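Local coordinates for protein alpha,alpha-trehalose-phosphate synthase (UDP-forming) (Burkholderia multivorans, PDB 5UOF) that is a family 20 glycosyltransferase of the GT-B clan, built from two Rossmann-like domains and found here as a two-chain assembly, at residues P96-R101 and R174-H179; Q201-Y206 and V228-Y233; R210-A215 and H222-V227. All coordinates share one frame; numbering follows the deposited sequence.

Interaction 1: residues P96-R101 and R174-H179; sequences PVFHYR and RLVPPH. With EDO (1,2-ethanediol), chain H.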
ATOM      1  N   PRO A  96       0.303  -9.786  -5.576  1.00 12.82           N
ATOM      2  CA  PRO A  96      -0.613  -8.695  -5.209  1.00 13.02           C
ATOM      3  C   PRO A  96       0.018  -7.660  -4.291  1.00 14.20           C
ATOM      4  O   PRO A  96      -0.233  -6.459  -4.475  1.00 11.24           O
ATOM      5  CB  PRO A  96      -1.798  -9.420  -4.547  1.00 11.79           C
ATOM      6  CG  PRO A  96      -1.256 -10.760  -4.131  1.00 12.60           C
ATOM      7  CD  PRO A  96      -0.259 -11.100  -5.202  1.00 11.36           C
ATOM      8  N   VAL A  97       0.835  -8.067  -3.313  1.00 11.36           N
ATOM      9  CA  VAL A  97       1.418  -7.076  -2.412  1.00 12.89           C
ATOM     10  C   VAL A  97       2.394  -6.180  -3.163  1.00 12.55           C
ATOM     11  O   VAL A  97       2.406  -4.958  -2.972  1.00 10.02           O
ATOM     12  CB  VAL A  97       2.097  -7.749  -1.207  1.00 13.32           C
ATOM     13  CG1 VAL A  97       2.886  -6.692  -0.414  1.00 10.72           C
ATOM     14  CG2 VAL A  97       1.049  -8.419  -0.307  1.00 11.57           C
ATOM     15  N   PHE A  98       3.220  -6.764  -4.039  1.00  9.40           N
ATOM     16  CA  PHE A  98       4.180  -5.950  -4.780  1.00 11.42           C
ATOM     17  C   PHE A  98       3.490  -5.013  -5.766  1.00 14.25           C
ATOM     18  O   PHE A  98       4.099  -4.021  -6.185  1.00 11.33           O
ATOM     19  CB  PHE A  98       5.179  -6.829  -5.535  1.00  9.33           C
ATOM     20  CG  PHE A  98       6.262  -7.443  -4.670  1.00  9.25           C
ATOM     21  CD1 PHE A  98       6.007  -7.859  -3.366  1.00  9.73           C
ATOM     22  CD2 PHE A  98       7.533  -7.641  -5.191  1.00 11.93           C
ATOM     23  CE1 PHE A  98       7.014  -8.462  -2.596  1.00 12.12           C
ATOM     24  CE2 PHE A  98       8.542  -8.219  -4.434  1.00 13.97           C
ATOM     25  CZ  PHE A  98       8.279  -8.641  -3.129  1.00 12.76           C
ATOM     26  N   HIS A  99       2.245  -5.304  -6.157  1.00 10.99           N
ATOM     27  CA  HIS A  99       1.470  -4.364  -6.966  1.00 13.29           C
ATOM     28  C   HIS A  99       0.551  -3.509  -6.111  1.00 15.02           C
ATOM     29  O   HIS A  99      -0.434  -2.950  -6.621  1.00 15.63           O
ATOM     30  CB  HIS A  99       0.696  -5.102  -8.057  1.00 12.58           C
ATOM     31  CG  HIS A  99       1.583  -5.658  -9.129  1.00 13.21           C
ATOM     32  ND1 HIS A  99       2.269  -6.846  -8.985  1.00 13.09           N
ATOM     33  CD2 HIS A  99       1.945  -5.161 -10.340  1.00 15.17           C
ATOM     34  CE1 HIS A  99       3.000  -7.066 -10.065  1.00 17.59           C
ATOM     35  NE2 HIS A  99       2.817  -6.060 -10.904  1.00 16.25           N
ATOM     36  N   TYR A 100       0.867  -3.389  -4.820  1.00 13.22           N
ATOM     37  CA  TYR A 100       0.180  -2.473  -3.908  1.00 20.28           C
ATOM     38  C   TYR A 100      -1.288  -2.854  -3.723  1.00 26.51           C
ATOM     39  O   TYR A 100      -2.150  -2.005  -3.481  1.00 23.16           O
ATOM     40  CB  TYR A 100       0.332  -1.017  -4.370  1.00 18.24           C
ATOM     41  CG  TYR A 100       1.704  -0.470  -4.050  1.00 15.96           C
ATOM     42  CD1 TYR A 100       2.806  -0.811  -4.815  1.00  9.65           C
ATOM     43  CD2 TYR A 100       1.906   0.366  -2.960  1.00 20.15           C
ATOM     44  CE1 TYR A 100       4.072  -0.325  -4.509  1.00 13.68           C
ATOM     45  CE2 TYR A 100       3.155   0.847  -2.648  1.00 18.54           C
ATOM     46  CZ  TYR A 100       4.238   0.509  -3.424  1.00 11.52           C
ATOM     47  OH  TYR A 100       5.483   1.000  -3.111  1.00 12.52           O
ATOM     48  N   ARG A 101      -1.575  -4.153  -3.804  1.00 22.99           N
ATOM     49  CA  ARG A 101      -2.904  -4.663  -3.495  1.00 20.93           C
ATOM     50  C   ARG A 101      -2.848  -5.633  -2.318  1.00 15.56           C
ATOM     51  O   ARG A 101      -3.135  -6.824  -2.470  1.00 22.59           O
ATOM     52  CB  ARG A 101      -3.528  -5.324  -4.728  1.00 21.52           C
ATOM     53  CG  ARG A 101      -3.868  -4.367  -5.884  1.00 27.39           C
ATOM     54  CD  ARG A 101      -4.944  -3.340  -5.499  1.00 29.54           C
ATOM     55  NE  ARG A 101      -6.190  -3.932  -5.008  1.00 23.75           N
ATOM     56  CZ  ARG A 101      -7.266  -4.163  -5.762  1.00 19.31           C
ATOM     57  NH1 ARG A 101      -7.256  -3.877  -7.058  1.00 19.12           N
ATOM     58  NH2 ARG A 101      -8.358  -4.685  -5.217  1.00 18.99           N
ATOM     59  N   ARG A 174       5.771  -5.265   4.251  1.00 13.51           N
ATOM     60  CA  ARG A 174       5.507  -6.000   5.486  1.00 13.36           C
ATOM     61  C   ARG A 174       4.148  -6.688   5.493  1.00 11.85           C
ATOM     62  O   ARG A 174       3.882  -7.486   6.399  1.00 15.12           O
ATOM     63  CB  ARG A 174       5.642  -5.057   6.684  1.00 12.94           C
ATOM     64  CG  ARG A 174       7.086  -4.674   6.958  1.00 14.84           C
ATOM     65  CD  ARG A 174       7.241  -3.512   7.943  1.00 22.53           C
ATOM     66  NE  ARG A 174       6.557  -3.748   9.213  1.00 25.57           N
ATOM     67  CZ  ARG A 174       5.714  -2.889   9.776  1.00 32.01           C
ATOM     68  NH1 ARG A 174       5.459  -1.723   9.192  1.00 29.33           N
ATOM     69  NH2 ARG A 174       5.137  -3.186  10.933  1.00 27.24           N
ATOM     70  N   LEU A 175       3.294  -6.423   4.504  1.00 14.62           N
ATOM     71  CA  LEU A 175       2.073  -7.202   4.361  1.00 14.88           C
ATOM     72  C   LEU A 175       2.360  -8.644   3.967  1.00 16.45           C
ATOM     73  O   LEU A 175       1.491  -9.503   4.138  1.00 19.26           O
ATOM     74  CB  LEU A 175       1.153  -6.548   3.335  1.00 19.36           C
ATOM     75  CG  LEU A 175       0.781  -5.114   3.739  1.00 19.63           C
ATOM     76  CD1 LEU A 175      -0.090  -4.462   2.678  1.00 21.55           C
ATOM     77  CD2 LEU A 175       0.106  -5.099   5.077  1.00 17.99           C
ATOM     78  N   VAL A 176       3.540  -8.919   3.423  1.00 11.55           N
ATOM     79  CA  VAL A 176       3.998 -10.292   3.189  1.00 13.82           C
ATOM     80  C   VAL A 176       4.600 -10.802   4.493  1.00 13.00           C
ATOM     81  O   VAL A 176       5.655 -10.307   4.902  1.00 12.39           O
ATOM     82  CB  VAL A 176       5.043 -10.351   2.060  1.00 10.15           C
ATOM     83  CG1 VAL A 176       5.517 -11.786   1.863  1.00 10.45           C
ATOM     84  CG2 VAL A 176       4.494  -9.789   0.752  1.00 14.33           C
ATOM     85  N   PRO A 177       3.999 -11.769   5.183  1.00 11.46           N
ATOM     86  CA  PRO A 177       4.491 -12.121   6.532  1.00 12.40           C
ATOM     87  C   PRO A 177       5.965 -12.514   6.544  1.00 12.36           C
ATOM     88  O   PRO A 177       6.696 -12.094   7.454  1.00 14.69           O
ATOM     89  CB  PRO A 177       3.565 -13.276   6.957  1.00 12.96           C
ATOM     90  CG  PRO A 177       2.242 -12.921   6.264  1.00 14.30           C
ATOM     91  CD  PRO A 177       2.686 -12.379   4.896  1.00 11.52           C
ATOM     92  N   PRO A 178       6.485 -13.287   5.548  1.00 12.22           N
ATOM     93  CA  PRO A 178       7.931 -13.593   5.582  1.00 12.09           C
ATOM     94  C   PRO A 178       8.832 -12.550   4.910  1.00 13.54           C
ATOM     95  O   PRO A 178       9.887 -12.891   4.359  1.00 16.87           O
ATOM     96  CB  PRO A 178       8.011 -14.944   4.860  1.00 14.58           C
ATOM     97  CG  PRO A 178       6.908 -14.865   3.841  1.00 11.91           C
ATOM     98  CD  PRO A 178       5.783 -14.135   4.558  1.00 14.94           C
ATOM     99  N   HIS A 179       8.474 -11.267   5.023  1.00 11.36           N
ATOM    100  CA  HIS A 179       9.221 -10.211   4.335  1.00 13.14           C
ATOM    101  C   HIS A 179      10.695 -10.199   4.732  1.00 12.64           C
ATOM    102  O   HIS A 179      11.566  -9.999   3.882  1.00 16.06           O
ATOM    103  CB  HIS A 179       8.584  -8.848   4.623  1.00 10.85           C
ATOM    104  CG  HIS A 179       8.423  -8.544   6.081  1.00 11.36           C
ATOM    105  ND1 HIS A 179       9.399  -7.918   6.829  1.00 13.29           N
ATOM    106  CD2 HIS A 179       7.386  -8.763   6.921  1.00 12.66           C
ATOM    107  CE1 HIS A 179       8.971  -7.774   8.071  1.00 14.96           C
ATOM    108  NE2 HIS A 179       7.749  -8.270   8.151  1.00 14.56           N
TER
HETATM  109  C1  EDO H 506      -1.134  -0.299  -0.454  1.00 39.85           C
HETATM  110  O1  EDO H 506      -2.243   0.496  -0.030  1.00 39.74           O
HETATM  111  C2  EDO H 506      -1.217  -1.656   0.231  1.00 40.18           C
HETATM  112  O2  EDO H 506      -2.336  -2.386  -0.285  1.00 33.87           O
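Val97 and Val176 meet where a Schellman motif closes helix 89-98 against the loop joining helices 170-173 and 179-186, a worked example of how a helix end can be seated on an apolar patch while its last peptide groups satisfy one another. The tight part is small and wholly aliphatic. CG2 of Val176 lies 3.7 Å from CG1 of Val97 and just as near its CB, while also approaching CG2 of Val97, so that this single methyl sits against the whole fork of the opposing valine. With CG1 of Val97 anti to its backbone N (chi1 171°), both methyls straddle the neighbouring Leu175 as well, whose CB stands 4.1 Å from CG2 of Val97. The ring of Phe98 adds a lighter touch: its CE1 comes to 4.4 Å from CG2 of Val176, which reaches the ring at the edge, near its plane. Phe89, Thr93 and Leu94 of the same helix continue the covering of Val176.

No hydrogen bond crosses between 96-101 and 174-179; the polar work is done inside the turn. Tyr100, with positive phi (64°), is the C-prime residue, and it lets Arg101 N bond to Pro96 O at 2.8 Å and Tyr100 N to Val97 O at 2.9 Å.

The other side is looser and partly exposed. There Arg174 NH2 forms a salt bridge with Glu397 of the second subunit, and Tyr100 OH is hydrogen-bonded to Ser169 N and to Asp171 of the second subunit. A 1,2-ethanediol, probably from the crystallisation liquor, rests beside the turn: its C2 lies 3.9 Å from Leu175 CD1, and its O2 gives a weak hydrogen bond, 3.2 Å long, to Tyr100 O.

Interaction 2: residues Q201-Y206 and V228-Y233; sequences QAFTDY and VKVAAY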
ATOM      1  N   GLN A 201      15.143   2.225  -4.296  1.00 13.54           N
ATOM      2  CA  GLN A 201      15.117   2.939  -3.024  1.00 13.06           C
ATOM      3  C   GLN A 201      14.232   2.238  -2.003  1.00 13.34           C
ATOM      4  O   GLN A 201      14.541   2.268  -0.808  1.00 12.19           O
ATOM      5  CB  GLN A 201      14.637   4.376  -3.223  1.00 15.40           C
ATOM      6  CG  GLN A 201      14.795   5.232  -1.970  1.00 15.78           C
ATOM      7  CD  GLN A 201      16.253   5.444  -1.584  1.00 22.67           C
ATOM      8  OE1 GLN A 201      17.052   5.928  -2.388  1.00 26.78           O
ATOM      9  NE2 GLN A 201      16.604   5.096  -0.349  1.00 20.83           N
ATOM     10  N   ALA A 202      13.127   1.622  -2.444  1.00 13.84           N
ATOM     11  CA  ALA A 202      12.274   0.881  -1.514  1.00 11.57           C
ATOM     12  C   ALA A 202      13.044  -0.252  -0.851  1.00 12.15           C
ATOM     13  O   ALA A 202      12.930  -0.472   0.364  1.00 13.35           O
ATOM     14  CB  ALA A 202      11.048   0.330  -2.247  1.00 10.68           C
ATOM     15  N   PHE A 203      13.828  -0.991  -1.638  1.00 11.65           N
ATOM     16  CA  PHE A 203      14.644  -2.066  -1.087  1.00 14.30           C
ATOM     17  C   PHE A 203      15.701  -1.508  -0.142  1.00 14.65           C
ATOM     18  O   PHE A 203      15.892  -2.018   0.969  1.00 16.75           O
ATOM     19  CB  PHE A 203      15.278  -2.849  -2.238  1.00 12.81           C
ATOM     20  CG  PHE A 203      16.147  -3.992  -1.802  1.00 16.87           C
ATOM     21  CD1 PHE A 203      15.583  -5.166  -1.319  1.00 14.34           C
ATOM     22  CD2 PHE A 203      17.531  -3.911  -1.904  1.00 16.79           C
ATOM     23  CE1 PHE A 203      16.387  -6.232  -0.922  1.00 17.66           C
ATOM     24  CE2 PHE A 203      18.341  -4.976  -1.510  1.00 18.87           C
ATOM     25  CZ  PHE A 203      17.765  -6.137  -1.018  1.00 18.82           C
ATOM     26  N   THR A 204      16.390  -0.447  -0.571  1.00 13.37           N
ATOM     27  CA  THR A 204      17.404   0.186   0.265  1.00 13.47           C
ATOM     28  C   THR A 204      16.801   0.697   1.568  1.00 17.98           C
ATOM     29  O   THR A 204      17.396   0.540   2.641  1.00 16.58           O
ATOM     30  CB  THR A 204      18.071   1.326  -0.512  1.00 17.08           C
ATOM     31  OG1 THR A 204      18.683   0.788  -1.691  1.00 20.17           O
ATOM     32  CG2 THR A 204      19.142   1.988   0.322  1.00 20.05           C
ATOM     33  N   ASP A 205      15.613   1.305   1.488  1.00 14.77           N
ATOM     34  CA  ASP A 205      14.924   1.774   2.687  1.00 14.20           C
ATOM     35  C   ASP A 205      14.692   0.639   3.672  1.00 14.19           C
ATOM     36  O   ASP A 205      14.882   0.811   4.879  1.00 16.03           O
ATOM     37  CB  ASP A 205      13.583   2.410   2.321  1.00 14.61           C
ATOM     38  CG  ASP A 205      13.724   3.828   1.788  1.00 19.88           C
ATOM     39  OD1 ASP A 205      14.828   4.404   1.863  1.00 17.63           O
ATOM     40  OD2 ASP A 205      12.709   4.366   1.294  1.00 17.63           O
ATOM     41  N   TYR A 206      14.250  -0.518   3.179  1.00 14.36           N
ATOM     42  CA  TYR A 206      14.034  -1.654   4.069  1.00 13.53           C
ATOM     43  C   TYR A 206      15.320  -2.013   4.797  1.00 15.27           C
ATOM     44  O   TYR A 206      15.333  -2.166   6.024  1.00 15.87           O
ATOM     45  CB  TYR A 206      13.505  -2.859   3.279  1.00 13.55           C
ATOM     46  CG  TYR A 206      13.078  -4.029   4.161  1.00 13.53           C
ATOM     47  CD1 TYR A 206      14.011  -4.934   4.660  1.00 16.60           C
ATOM     48  CD2 TYR A 206      11.737  -4.239   4.474  1.00 13.38           C
ATOM     49  CE1 TYR A 206      13.618  -5.998   5.456  1.00 18.85           C
ATOM     50  CE2 TYR A 206      11.342  -5.300   5.277  1.00 13.81           C
ATOM     51  CZ  TYR A 206      12.289  -6.174   5.763  1.00 14.38           C
ATOM     52  OH  TYR A 206      11.906  -7.229   6.560  1.00 14.89           O
ATOM     53  N   VAL A 228      26.201  -6.300  -1.660  1.00 18.76           N
ATOM     54  CA  VAL A 228      25.198  -6.395  -2.709  1.00 17.96           C
ATOM     55  C   VAL A 228      25.230  -5.107  -3.515  1.00 22.66           C
ATOM     56  O   VAL A 228      25.147  -4.015  -2.944  1.00 22.13           O
ATOM     57  CB  VAL A 228      23.792  -6.628  -2.122  1.00 22.87           C
ATOM     58  CG1 VAL A 228      22.797  -6.909  -3.229  1.00 22.74           C
ATOM     59  CG2 VAL A 228      23.813  -7.759  -1.091  1.00 25.84           C
ATOM     60  N   LYS A 229      25.381  -5.237  -4.830  1.00 20.22           N
ATOM     61  CA  LYS A 229      25.194  -4.118  -5.748  1.00 19.90           C
ATOM     62  C   LYS A 229      23.707  -3.980  -6.047  1.00 20.42           C
ATOM     63  O   LYS A 229      23.087  -4.911  -6.574  1.00 20.28           O
ATOM     64  CB  LYS A 229      25.986  -4.355  -7.031  1.00 22.05           C
ATOM     65  CG  LYS A 229      25.542  -3.523  -8.208  1.00 30.08           C
ATOM     66  CD  LYS A 229      26.221  -2.181  -8.212  1.00 30.24           C
ATOM     67  CE  LYS A 229      25.982  -1.464  -9.527  1.00 32.14           C
ATOM     68  NZ  LYS A 229      26.596  -0.116  -9.475  1.00 40.05           N
ATOM     69  N   VAL A 230      23.134  -2.823  -5.717  1.00 17.94           N
ATOM     70  CA  VAL A 230      21.705  -2.573  -5.865  1.00 17.21           C
ATOM     71  C   VAL A 230      21.539  -1.435  -6.866  1.00 20.43           C
ATOM     72  O   VAL A 230      22.117  -0.356  -6.684  1.00 22.65           O
ATOM     73  CB  VAL A 230      21.051  -2.233  -4.517  1.00 22.68           C
ATOM     74  CG1 VAL A 230      19.549  -2.061  -4.683  1.00 23.20           C
ATOM     75  CG2 VAL A 230      21.340  -3.343  -3.506  1.00 26.69           C
ATOM     76  N   ALA A 231      20.764  -1.677  -7.921  1.00 14.13           N
ATOM     77  CA  ALA A 231      20.693  -0.699  -9.003  1.00 13.79           C
ATOM     78  C   ALA A 231      19.399  -0.882  -9.781  1.00 14.10           C
ATOM     79  O   ALA A 231      18.743  -1.927  -9.702  1.00 13.20           O
ATOM     80  CB  ALA A 231      21.894  -0.811  -9.949  1.00 16.01           C
ATOM     81  N   ALA A 232      19.055   0.156 -10.549  1.00 13.28           N
ATOM     82  CA  ALA A 232      17.905   0.152 -11.442  1.00 13.34           C
ATOM     83  C   ALA A 232      18.381  -0.045 -12.875  1.00 15.55           C
ATOM     84  O   ALA A 232      19.357   0.588 -13.303  1.00 17.36           O
ATOM     85  CB  ALA A 232      17.113   1.460 -11.338  1.00 12.73           C
ATOM     86  N   TYR A 233      17.705  -0.937 -13.599  1.00 15.96           N
ATOM     87  CA  TYR A 233      17.989  -1.247 -15.005  1.00 13.89           C
ATOM     88  C   TYR A 233      16.653  -1.267 -15.736  1.00 11.79           C
ATOM     89  O   TYR A 233      16.098  -2.343 -15.989  1.00 13.49           O
ATOM     90  CB  TYR A 233      18.688  -2.606 -15.169  1.00 16.03           C
ATOM     91  CG  TYR A 233      19.879  -2.879 -14.270  1.00 18.31           C
ATOM     92  CD1 TYR A 233      19.705  -3.270 -12.950  1.00 14.65           C
ATOM     93  CD2 TYR A 233      21.181  -2.800 -14.756  1.00 16.66           C
ATOM     94  CE1 TYR A 233      20.793  -3.533 -12.129  1.00 14.21           C
ATOM     95  CE2 TYR A 233      22.278  -3.072 -13.950  1.00 16.04           C
ATOM     96  CZ  TYR A 233      22.073  -3.443 -12.634  1.00 17.76           C
ATOM     97  OH  TYR A 233      23.142  -3.709 -11.819  1.00 19.20           O
TER
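Helix 197-209 packs against strand 226-232 with the backbones closest at Thr204 and Val230, whose CA atoms stand 8.0 Å apart, in the manner of a helix covering one face of the central sheet of a Rossmann-like domain. Phe203 and Val230 carry the contact. Both side chains leave their backbones toward the opposing segment, and the valine fork meets the CD2 and CE2 side of the phenyl ring: CD2 of Phe203 is 3.9 Å from CG1 of Val230, and CE2 of Phe203 is 4.0 Å from CG2 of Val230. CD2 lies near both methyls. Because CG of Phe203 is anti to the backbone N (chi1 -180°), the ring extends off the helix into the layer between helix and sheet, where it also meets Phe194 of the adjacent strand and Val183 and Met186 of helix 179-186.

Thr204 flanks the pair, its OG1 4.2 Å from CG1 of Val230. On the helix side turned from the strand, Gln201 NE2 donates to Asp205 OD1 over 2.9 Å, arriving from above the carboxylate plane, and Asp205 OD2 makes a salt bridge with Arg209 of the second subunit. Since Thr204 OG1 is already hydrogen-bonded to Arg200 O, one turn back on its own helix, the buried face is joined to the strand by van der Waals contact, and the fit of the side chains, not a directional bond between the segments, sets how they meet.

Interaction 3: residues R210-A215 and H222-V227; sequences RGIGTA and HAHGRV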
ATOM      1  N   ARG A 210      15.481  -0.543   8.789  1.00 16.55           N
ATOM      2  CA  ARG A 210      15.227  -1.631   9.718  1.00 18.45           C
ATOM      3  C   ARG A 210      16.502  -2.182  10.343  1.00 26.97           C
ATOM      4  O   ARG A 210      16.447  -3.204  11.037  1.00 27.34           O
ATOM      5  CB  ARG A 210      14.441  -2.735   9.018  1.00 17.81           C
ATOM      6  CG  ARG A 210      13.092  -2.265   8.566  1.00 22.25           C
ATOM      7  CD  ARG A 210      12.366  -3.346   7.850  1.00 20.09           C
ATOM      8  NE  ARG A 210      12.165  -4.510   8.702  1.00 29.25           N
ATOM      9  CZ  ARG A 210      11.164  -4.640   9.566  1.00 36.00           C
ATOM     10  NH1 ARG A 210      10.274  -3.663   9.698  1.00 35.50           N
ATOM     11  NH2 ARG A 210      11.060  -5.746  10.300  1.00 31.83           N
ATOM     12  N   GLY A 211      17.638  -1.520  10.133  1.00 26.33           N
ATOM     13  CA  GLY A 211      18.868  -1.927  10.785  1.00 28.15           C
ATOM     14  C   GLY A 211      19.465  -3.211  10.262  1.00 29.33           C
ATOM     15  O   GLY A 211      20.241  -3.857  10.967  1.00 31.56           O
ATOM     16  N   ILE A 212      19.122  -3.603   9.039  1.00 22.92           N
ATOM     17  CA  ILE A 212      19.651  -4.839   8.472  1.00 25.43           C
ATOM     18  C   ILE A 212      21.042  -4.629   7.890  1.00 23.64           C
ATOM     19  O   ILE A 212      21.901  -5.516   7.968  1.00 27.27           O
ATOM     20  CB  ILE A 212      18.662  -5.372   7.427  1.00 27.58           C
ATOM     21  CG1 ILE A 212      17.386  -5.774   8.147  1.00 33.21           C
ATOM     22  CG2 ILE A 212      19.249  -6.544   6.630  1.00 28.82           C
ATOM     23  CD1 ILE A 212      16.283  -5.974   7.244  1.00 35.67           C
ATOM     24  N   GLY A 213      21.292  -3.461   7.319  1.00 24.25           N
ATOM     25  CA  GLY A 213      22.572  -3.228   6.696  1.00 26.69           C
ATOM     26  C   GLY A 213      22.773  -1.763   6.399  1.00 30.24           C
ATOM     27  O   GLY A 213      21.944  -0.914   6.737  1.00 25.20           O
ATOM     28  N   THR A 214      23.896  -1.481   5.750  1.00 27.55           N
ATOM     29  CA  THR A 214      24.354  -0.120   5.539  1.00 30.90           C
ATOM     30  C   THR A 214      24.810   0.039   4.099  1.00 35.44           C
ATOM     31  O   THR A 214      25.264  -0.917   3.465  1.00 39.30           O
ATOM     32  CB  THR A 214      25.519   0.224   6.479  1.00 30.46           C
ATOM     33  OG1 THR A 214      26.547  -0.758   6.324  1.00 36.11           O
ATOM     34  CG2 THR A 214      25.059   0.233   7.929  1.00 33.69           C
ATOM     35  N   ALA A 215      24.690   1.257   3.592  1.00 33.37           N
ATOM     36  CA  ALA A 215      25.264   1.604   2.304  1.00 36.09           C
ATOM     37  C   ALA A 215      26.671   2.141   2.531  1.00 43.94           C
ATOM     38  O   ALA A 215      26.890   2.965   3.424  1.00 47.20           O
ATOM     39  CB  ALA A 215      24.395   2.635   1.581  1.00 34.70           C
ATOM     40  N   HIS A 222      25.739  -3.466   2.371  1.00 22.14           N
ATOM     41  CA  HIS A 222      26.367  -4.485   3.205  1.00 25.92           C
ATOM     42  C   HIS A 222      25.304  -5.027   4.149  1.00 25.87           C
ATOM     43  O   HIS A 222      24.874  -4.326   5.070  1.00 23.92           O
ATOM     44  CB  HIS A 222      27.550  -3.904   3.969  1.00 32.75           C
ATOM     45  CG  HIS A 222      28.614  -3.349   3.080  1.00 37.04           C
ATOM     46  ND1 HIS A 222      29.824  -3.980   2.885  1.00 40.85           N
ATOM     47  CD2 HIS A 222      28.640  -2.236   2.309  1.00 38.71           C
ATOM     48  CE1 HIS A 222      30.555  -3.272   2.041  1.00 40.98           C
ATOM     49  NE2 HIS A 222      29.860  -2.209   1.677  1.00 40.32           N
ATOM     50  N   ALA A 223      24.879  -6.265   3.915  1.00 20.35           N
ATOM     51  CA  ALA A 223      23.761  -6.824   4.659  1.00 22.96           C
ATOM     52  C   ALA A 223      23.822  -8.340   4.592  1.00 24.24           C
ATOM     53  O   ALA A 223      24.228  -8.914   3.575  1.00 22.59           O
ATOM     54  CB  ALA A 223      22.413  -6.319   4.116  1.00 22.75           C
ATOM     55  N   HIS A 224      23.389  -8.975   5.685  1.00 23.42           N
ATOM     56  CA  HIS A 224      23.361 -10.432   5.802  1.00 25.84           C
ATOM     57  C   HIS A 224      24.714 -11.040   5.436  1.00 28.98           C
ATOM     58  O   HIS A 224      24.798 -12.059   4.746  1.00 29.83           O
ATOM     59  CB  HIS A 224      22.240 -11.030   4.950  1.00 24.67           C
ATOM     60  CG  HIS A 224      20.866 -10.728   5.463  1.00 23.14           C
ATOM     61  ND1 HIS A 224      20.325 -11.362   6.564  1.00 28.11           N
ATOM     62  CD2 HIS A 224      19.923  -9.857   5.031  1.00 23.76           C
ATOM     63  CE1 HIS A 224      19.109 -10.896   6.782  1.00 26.15           C
ATOM     64  NE2 HIS A 224      18.839  -9.983   5.867  1.00 24.62           N
ATOM     65  N   GLY A 225      25.782 -10.394   5.901  1.00 31.74           N
ATOM     66  CA  GLY A 225      27.137 -10.850   5.672  1.00 32.83           C
ATOM     67  C   GLY A 225      27.610 -10.802   4.239  1.00 35.53           C
ATOM     68  O   GLY A 225      28.632 -11.413   3.922  1.00 37.15           O
ATOM     69  N   ARG A 226      26.911 -10.094   3.358  1.00 27.12           N
ATOM     70  CA  ARG A 226      27.275 -10.037   1.953  1.00 26.65           C
ATOM     71  C   ARG A 226      27.339  -8.586   1.492  1.00 29.76           C
ATOM     72  O   ARG A 226      26.837  -7.676   2.156  1.00 30.73           O
ATOM     73  CB  ARG A 226      26.286 -10.837   1.096  1.00 28.64           C
ATOM     74  CG  ARG A 226      26.169 -12.308   1.526  1.00 35.43           C
ATOM     75  CD  ARG A 226      25.359 -13.123   0.528  1.00 40.37           C
ATOM     76  NE  ARG A 226      25.888 -12.995  -0.827  1.00 43.22           N
ATOM     77  CZ  ARG A 226      26.791 -13.815  -1.353  1.00 43.08           C
ATOM     78  NH1 ARG A 226      27.267 -14.828  -0.640  1.00 47.22           N
ATOM     79  NH2 ARG A 226      27.222 -13.627  -2.588  1.00 44.61           N
ATOM     80  N   VAL A 227      27.997  -8.376   0.358  1.00 25.29           N
ATOM     81  CA  VAL A 227      28.052  -7.075  -0.294  1.00 25.90           C
ATOM     82  C   VAL A 227      27.198  -7.168  -1.549  1.00 25.82           C
ATOM     83  O   VAL A 227      27.438  -8.022  -2.410  1.00 28.72           O
ATOM     84  CB  VAL A 227      29.495  -6.666  -0.625  1.00 29.12           C
ATOM     85  CG1 VAL A 227      29.533  -5.227  -1.123  1.00 35.06           C
ATOM     86  CG2 VAL A 227      30.378  -6.818   0.596  1.00 29.04           C
TER
HETATM   87  O   HOH W   1      22.264  -8.403   8.217  1.00 28.56           O
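Thr214 and His222 form the hydrogen-bonded pair of an antiparallel beta hairpin, strands 213-215 and 221-223, at the margin of the large mixed sheet. Two backbone bonds hold them. His222 N gives to Thr214 O over 2.8 Å, nearly straight at 172°; the return bond, Thr214 N to His222 O, is longer at 3.1 Å. Where the strands part, a water continues the link, donating to Ile212 O and accepting from His224 N.

Apolar and side-chain contacts follow. CG2 of Ile212, anti to its backbone N, reaches the imidazole of His224, 3.5 Å from NE2, and also approaches CB of Ala223 at 4.0 Å. On the face bearing Thr214 and His222, the imidazole of His222 has Thr214 O at its edge and CG1 of Val227 above one face, offset toward the rim, while its NE2 is hydrogen-bonded to Ser216 OG.

Turns complete the arrangement. A type I' turn from Ala223 to Arg226 reverses the chain into strand 226-232, with Arg226 N bonded to Ala223 O at 2.9 Å. Gly211, at positive phi, is the C-prime residue of the Schellman motif ending helix 197-209. The hairpin follows directly from that helix, with Ile212 and Ala223 packed on Ile207 and His224 beside Lys184 of helix 179-186. In the sheet, strand 221-223 lies between strands 213-215 and 226-232.

Interactions 1 and 2 are buried, rest mainly on apolar side chains and have no hydrogen bond between their segments, whereas interaction 3 lies at the surface and combines backbone bonds and a bridging water with a smaller apolar contact. Interactions 2 and 3 share strand 226-232, and the hairpin of interaction 3 is nested within the chain loop that interaction 2 closes; Tyr206 and Ile212 pack together between them. Interaction 1, about 17 Å from interaction 2 between centres, joins a helix end to a loop, yet His179 ND1 and Tyr206 OH, 2.6 Å apart, probably share a hydrogen bond. The second subunit touches interactions 1 and 2, while no other chain of the assembly reaches the segments of interaction 3.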